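Local atomic coordinates of DotU family type IV/VI secretion system protein (Acinetobacter baumannii, PDB entry 6Y4R), a protein that is the cytoplasmic domain of TssL, a DotU-family component of the type VI secretion system, and probably helps build that machinery. Residues D57-E68 / V124-G135. Sequence-based numbering, arbitrary orientation.
Sequences DAKYAFCALIDE and VFHYCLLLGFQG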
loop_
_atom_site.group_PDB
_atom_site.type_symbol
_atom_site.label_atom_id
_atom_site.label_comp_id
_atom_site.label_asym_id
_atom_site.label_seq_id
_atom_site.Cartn_x
_atom_site.Cartn_y
_atom_site.Cartn_z
ATOM N N ASP A 57 10.118 -0.383 0.909
ATOM C CA ASP A 57 8.985 -0.730 1.763
ATOM C C ASP A 57 7.750 0.103 1.478
ATOM O O ASP A 57 6.639 -0.392 1.674
ATOM C CB ASP A 57 9.349 -0.614 3.245
ATOM C CG ASP A 57 10.364 -1.661 3.684
ATOM O OD1 ASP A 57 11.087 -1.435 4.687
ATOM O OD2 ASP A 57 10.442 -2.715 3.010
ATOM N N ALA A 58 7.906 1.346 1.007
ATOM C CA ALA A 58 6.742 2.125 0.593
ATOM C C ALA A 58 6.093 1.513 -0.644
ATOM O O ALA A 58 4.873 1.316 -0.694
ATOM C CB ALA A 58 7.147 3.574 0.332
ATOM N N LYS A 59 6.898 1.164 -1.640
ATOM C CA LYS A 59 6.348 0.480 -2.799
ATOM C C LYS A 59 5.741 -0.877 -2.431
ATOM O O LYS A 59 4.719 -1.277 -3.003
ATOM C CB LYS A 59 7.430 0.333 -3.868
ATOM C CG LYS A 59 7.131 -0.732 -4.886
ATOM C CD LYS A 59 7.707 -0.384 -6.237
ATOM C CE LYS A 59 9.130 -0.855 -6.394
ATOM N NZ LYS A 59 9.759 -0.085 -7.506
ATOM N N TYR A 60 6.350 -1.603 -1.482
ATOM C CA TYR A 60 5.812 -2.907 -1.086
ATOM C C TYR A 60 4.423 -2.761 -0.468
ATOM O O TYR A 60 3.505 -3.531 -0.781
ATOM C CB TYR A 60 6.773 -3.596 -0.103
ATOM C CG TYR A 60 6.275 -4.943 0.401
ATOM C CD1 TYR A 60 5.374 -5.027 1.467
ATOM C CD2 TYR A 60 6.691 -6.123 -0.200
ATOM C CE1 TYR A 60 4.896 -6.249 1.907
ATOM C CE2 TYR A 60 6.230 -7.353 0.237
ATOM C CZ TYR A 60 5.336 -7.417 1.289
ATOM O OH TYR A 60 4.883 -8.653 1.715
ATOM N N ALA A 61 4.265 -1.781 0.427
ATOM C CA ALA A 61 2.988 -1.531 1.083
ATOM C C ALA A 61 1.935 -1.113 0.075
ATOM O O ALA A 61 0.771 -1.518 0.181
ATOM C CB ALA A 61 3.151 -0.449 2.156
ATOM N N PHE A 62 2.309 -0.270 -0.889
ATOM C CA PHE A 62 1.330 0.177 -1.875
ATOM C C PHE A 62 0.876 -0.981 -2.757
ATOM O O PHE A 62 -0.290 -1.045 -3.151
ATOM C CB PHE A 62 1.912 1.303 -2.725
ATOM C CG PHE A 62 1.028 1.733 -3.862
ATOM C CD1 PHE A 62 0.228 2.854 -3.732
ATOM C CD2 PHE A 62 1.005 1.034 -5.070
ATOM C CE1 PHE A 62 -0.594 3.268 -4.782
ATOM C CE2 PHE A 62 0.177 1.439 -6.124
ATOM C CZ PHE A 62 -0.614 2.556 -5.978
ATOM N N CYS A 63 1.791 -1.886 -3.106
ATOM C CA CYS A 63 1.421 -3.039 -3.918
ATOM C C CYS A 63 0.562 -4.026 -3.132
ATOM O O CYS A 63 -0.417 -4.568 -3.660
ATOM C CB CYS A 63 2.676 -3.708 -4.471
ATOM S SG CYS A 63 3.534 -2.682 -5.718
ATOM N N ALA A 64 0.900 -4.274 -1.866
ATOM C CA ALA A 64 0.022 -5.101 -1.043
ATOM C C ALA A 64 -1.377 -4.488 -0.953
ATOM O O ALA A 64 -2.379 -5.213 -0.956
ATOM C CB ALA A 64 0.635 -5.308 0.344
ATOM N N LEU A 65 -1.462 -3.156 -0.905
ATOM C CA LEU A 65 -2.731 -2.453 -0.704
ATOM C C LEU A 65 -3.582 -2.417 -1.970
ATOM O O LEU A 65 -4.803 -2.607 -1.906
ATOM C CB LEU A 65 -2.458 -1.039 -0.190
ATOM C CG LEU A 65 -3.520 0.048 -0.285
ATOM C CD1 LEU A 65 -4.646 -0.198 0.693
ATOM C CD2 LEU A 65 -2.871 1.380 -0.013
ATOM N N ILE A 66 -2.970 -2.102 -3.118
ATOM C CA ILE A 66 -3.697 -2.106 -4.390
ATOM C C ILE A 66 -4.163 -3.515 -4.740
ATOM O O ILE A 66 -5.267 -3.694 -5.270
ATOM C CB ILE A 66 -2.829 -1.502 -5.514
ATOM C CG1 ILE A 66 -3.615 -1.399 -6.821
ATOM C CG2 ILE A 66 -1.556 -2.321 -5.736
ATOM C CD1 ILE A 66 -4.855 -0.594 -6.712
ATOM N N ASP A 67 -3.367 -4.539 -4.403
ATOM C CA ASP A 67 -3.782 -5.897 -4.737
ATOM C C ASP A 67 -5.042 -6.293 -3.977
ATOM O O ASP A 67 -5.985 -6.834 -4.571
ATOM C CB ASP A 67 -2.682 -6.923 -4.427
ATOM C CG ASP A 67 -1.544 -6.967 -5.467
ATOM O OD1 ASP A 67 -1.635 -6.329 -6.540
ATOM O OD2 ASP A 67 -0.598 -7.767 -5.259
ATOM N N GLU A 68 -5.114 -5.972 -2.679
ATOM C CA GLU A 68 -6.251 -6.433 -1.884
ATOM C C GLU A 68 -7.488 -5.576 -2.082
ATOM O O GLU A 68 -8.612 -6.076 -1.956
ATOM C CB GLU A 68 -5.874 -6.525 -0.405
ATOM C CG GLU A 68 -7.074 -6.564 0.546
ATOM C CD GLU A 68 -6.702 -6.515 2.031
ATOM O OE1 GLU A 68 -5.913 -7.375 2.460
ATOM O OE2 GLU A 68 -7.182 -5.623 2.770
ATOM N N VAL A 124 3.635 5.855 5.513
ATOM C CA VAL A 124 3.037 5.134 4.385
ATOM C C VAL A 124 2.282 3.896 4.872
ATOM O O VAL A 124 1.146 3.640 4.448
ATOM C CB VAL A 124 4.122 4.780 3.338
ATOM C CG1 VAL A 124 3.607 3.791 2.309
ATOM C CG2 VAL A 124 4.625 6.034 2.625
ATOM N N PHE A 125 2.905 3.091 5.748
ATOM C CA PHE A 125 2.222 1.883 6.212
ATOM C C PHE A 125 0.964 2.206 7.003
ATOM O O PHE A 125 -0.011 1.450 6.932
ATOM C CB PHE A 125 3.138 1.018 7.066
ATOM C CG PHE A 125 3.993 0.061 6.277
ATOM C CD1 PHE A 125 4.964 0.522 5.416
ATOM C CD2 PHE A 125 3.812 -1.314 6.395
ATOM C CE1 PHE A 125 5.752 -0.375 4.702
ATOM C CE2 PHE A 125 4.584 -2.195 5.675
ATOM C CZ PHE A 125 5.555 -1.724 4.835
ATOM N N HIS A 126 0.970 3.306 7.772
ATOM C CA HIS A 126 -0.240 3.755 8.464
ATOM C C HIS A 126 -1.312 4.196 7.477
ATOM O O HIS A 126 -2.493 3.862 7.639
ATOM C CB HIS A 126 0.115 4.896 9.424
ATOM C CG HIS A 126 -1.064 5.551 10.079
ATOM N ND1 HIS A 126 -1.468 6.829 9.764
ATOM C CD2 HIS A 126 -1.896 5.128 11.063
ATOM C CE1 HIS A 126 -2.509 7.159 10.514
ATOM N NE2 HIS A 126 -2.794 6.142 11.308
ATOM N N TYR A 127 -0.916 4.933 6.439
ATOM C CA TYR A 127 -1.873 5.438 5.453
ATOM C C TYR A 127 -2.486 4.324 4.611
ATOM O O TYR A 127 -3.642 4.432 4.198
ATOM C CB TYR A 127 -1.189 6.487 4.576
ATOM C CG TYR A 127 -2.145 7.304 3.762
ATOM C CD1 TYR A 127 -3.082 8.112 4.376
ATOM C CD2 TYR A 127 -2.070 7.320 2.385
ATOM C CE1 TYR A 127 -3.971 8.874 3.627
ATOM C CE2 TYR A 127 -2.946 8.087 1.621
ATOM C CZ TYR A 127 -3.891 8.862 2.249
ATOM O OH TYR A 127 -4.762 9.626 1.509
ATOM N N CYS A 128 -1.740 3.261 4.334
ATOM C CA CYS A 128 -2.345 2.095 3.701
ATOM C C CYS A 128 -3.370 1.453 4.633
ATOM O O CYS A 128 -4.372 0.890 4.176
ATOM C CB CYS A 128 -1.259 1.099 3.318
ATOM S SG CYS A 128 -0.142 1.741 2.046
ATOM N N LEU A 129 -3.120 1.492 5.947
ATOM C CA LEU A 129 -4.113 0.970 6.880
ATOM C C LEU A 129 -5.380 1.837 6.916
ATOM O O LEU A 129 -6.491 1.291 6.933
ATOM C CB LEU A 129 -3.498 0.823 8.283
ATOM C CG LEU A 129 -2.402 -0.249 8.419
ATOM C CD1 LEU A 129 -1.547 -0.076 9.673
ATOM C CD2 LEU A 129 -3.029 -1.639 8.409
ATOM N N LEU A 130 -5.252 3.182 6.868
ATOM C CA LEU A 130 -6.459 4.024 6.812
ATOM C C LEU A 130 -7.211 3.911 5.487
ATOM O O LEU A 130 -8.423 4.172 5.468
ATOM C CB LEU A 130 -6.178 5.517 7.061
ATOM C CG LEU A 130 -5.414 6.098 8.248
ATOM C CD1 LEU A 130 -5.038 7.572 8.004
ATOM C CD2 LEU A 130 -6.296 5.963 9.450
ATOM N N LEU A 131 -6.551 3.521 4.388
ATOM C CA LEU A 131 -7.252 3.321 3.125
ATOM C C LEU A 131 -7.725 1.879 2.917
ATOM O O LEU A 131 -7.942 1.463 1.768
ATOM C CB LEU A 131 -6.396 3.762 1.934
ATOM C CG LEU A 131 -5.812 5.170 1.880
ATOM C CD1 LEU A 131 -5.030 5.356 0.547
ATOM C CD2 LEU A 131 -6.912 6.228 2.053
ATOM N N GLY A 132 -7.868 1.108 3.993
ATOM C CA GLY A 132 -8.650 -0.112 3.984
ATOM C C GLY A 132 -7.871 -1.404 3.985
ATOM O O GLY A 132 -8.489 -2.476 4.033
ATOM N N PHE A 133 -6.547 -1.344 3.998
ATOM C CA PHE A 133 -5.768 -2.566 4.008
ATOM C C PHE A 133 -5.965 -3.291 5.332
ATOM O O PHE A 133 -5.819 -2.702 6.404
ATOM C CB PHE A 133 -4.284 -2.275 3.780
ATOM C CG PHE A 133 -3.419 -3.515 3.806
ATOM C CD1 PHE A 133 -3.139 -4.211 2.637
ATOM C CD2 PHE A 133 -2.916 -4.003 4.997
ATOM C CE1 PHE A 133 -2.356 -5.365 2.654
ATOM C CE2 PHE A 133 -2.129 -5.159 5.014
ATOM C CZ PHE A 133 -1.855 -5.827 3.844
ATOM N N GLN A 134 -6.338 -4.564 5.246
ATOM C CA GLN A 134 -6.539 -5.439 6.394
ATOM C C GLN A 134 -5.539 -6.576 6.480
ATOM O O GLN A 134 -5.068 -6.900 7.574
ATOM C CB GLN A 134 -7.940 -6.024 6.345
ATOM C CG GLN A 134 -8.970 -4.986 6.117
ATOM C CD GLN A 134 -10.328 -5.466 6.494
ATOM O OE1 GLN A 134 -11.158 -4.667 6.918
ATOM N NE2 GLN A 134 -10.591 -6.756 6.292
ATOM N N GLY A 135 -5.192 -7.176 5.347
ATOM C CA GLY A 135 -4.266 -8.293 5.359
ATOM C C GLY A 135 -4.780 -9.434 6.202
ATOM O O GLY A 135 -5.901 -9.926 6.041
#
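L65 of helix 52-71 reaches over to C128 and F133, and E68, one turn further on, grips the loop that follows helix 119-130. L65 CD2 lies 3.4 Å from C128 SG. L65 CD1 rests 3.7 Å from F133 CB, near the backbone O of C128 and L131. The F133 ring lies beside helix 52-71, with F133 CE1 3.8 Å from A64 CB. The backbone O of A64 lies in the ring plane, at the edge.

E68 holds the loop through both carboxylate oxygens. Its CG is anti to the backbone N (chi1 162°) and the chain is extended beyond CG, which carries the carboxylate across to the loop. E68 OE2 accepts Q134 N at 2.8 Å, nearly straight (167°). E68 OE1 takes G135 N at 3.0 Å on its syn lone pair, with a more bent angle of 144°. E68 OE2 also forms a salt bridge with R138. A Schellman motif ends helix 119-130: F133 N bonds to C128 O and G132 N to L129 O, with G132 at positive phi.

Earlier in helix 52-71, A61 CB makes a CH-pi contact over one face of F125, 3.8 Å from the ring centroid. CG1 of V124 packs on A58.

The two helical segments run nearly parallel near the centre of this all-helical domain, and their axes come within 9.5 Å at closest approach. F104 of helix 100-114 stacks on F133 and also meets F125. Helix 4-7 touches A58 and V124, while helices 27-47 and 90-95 pack against helix 52-71.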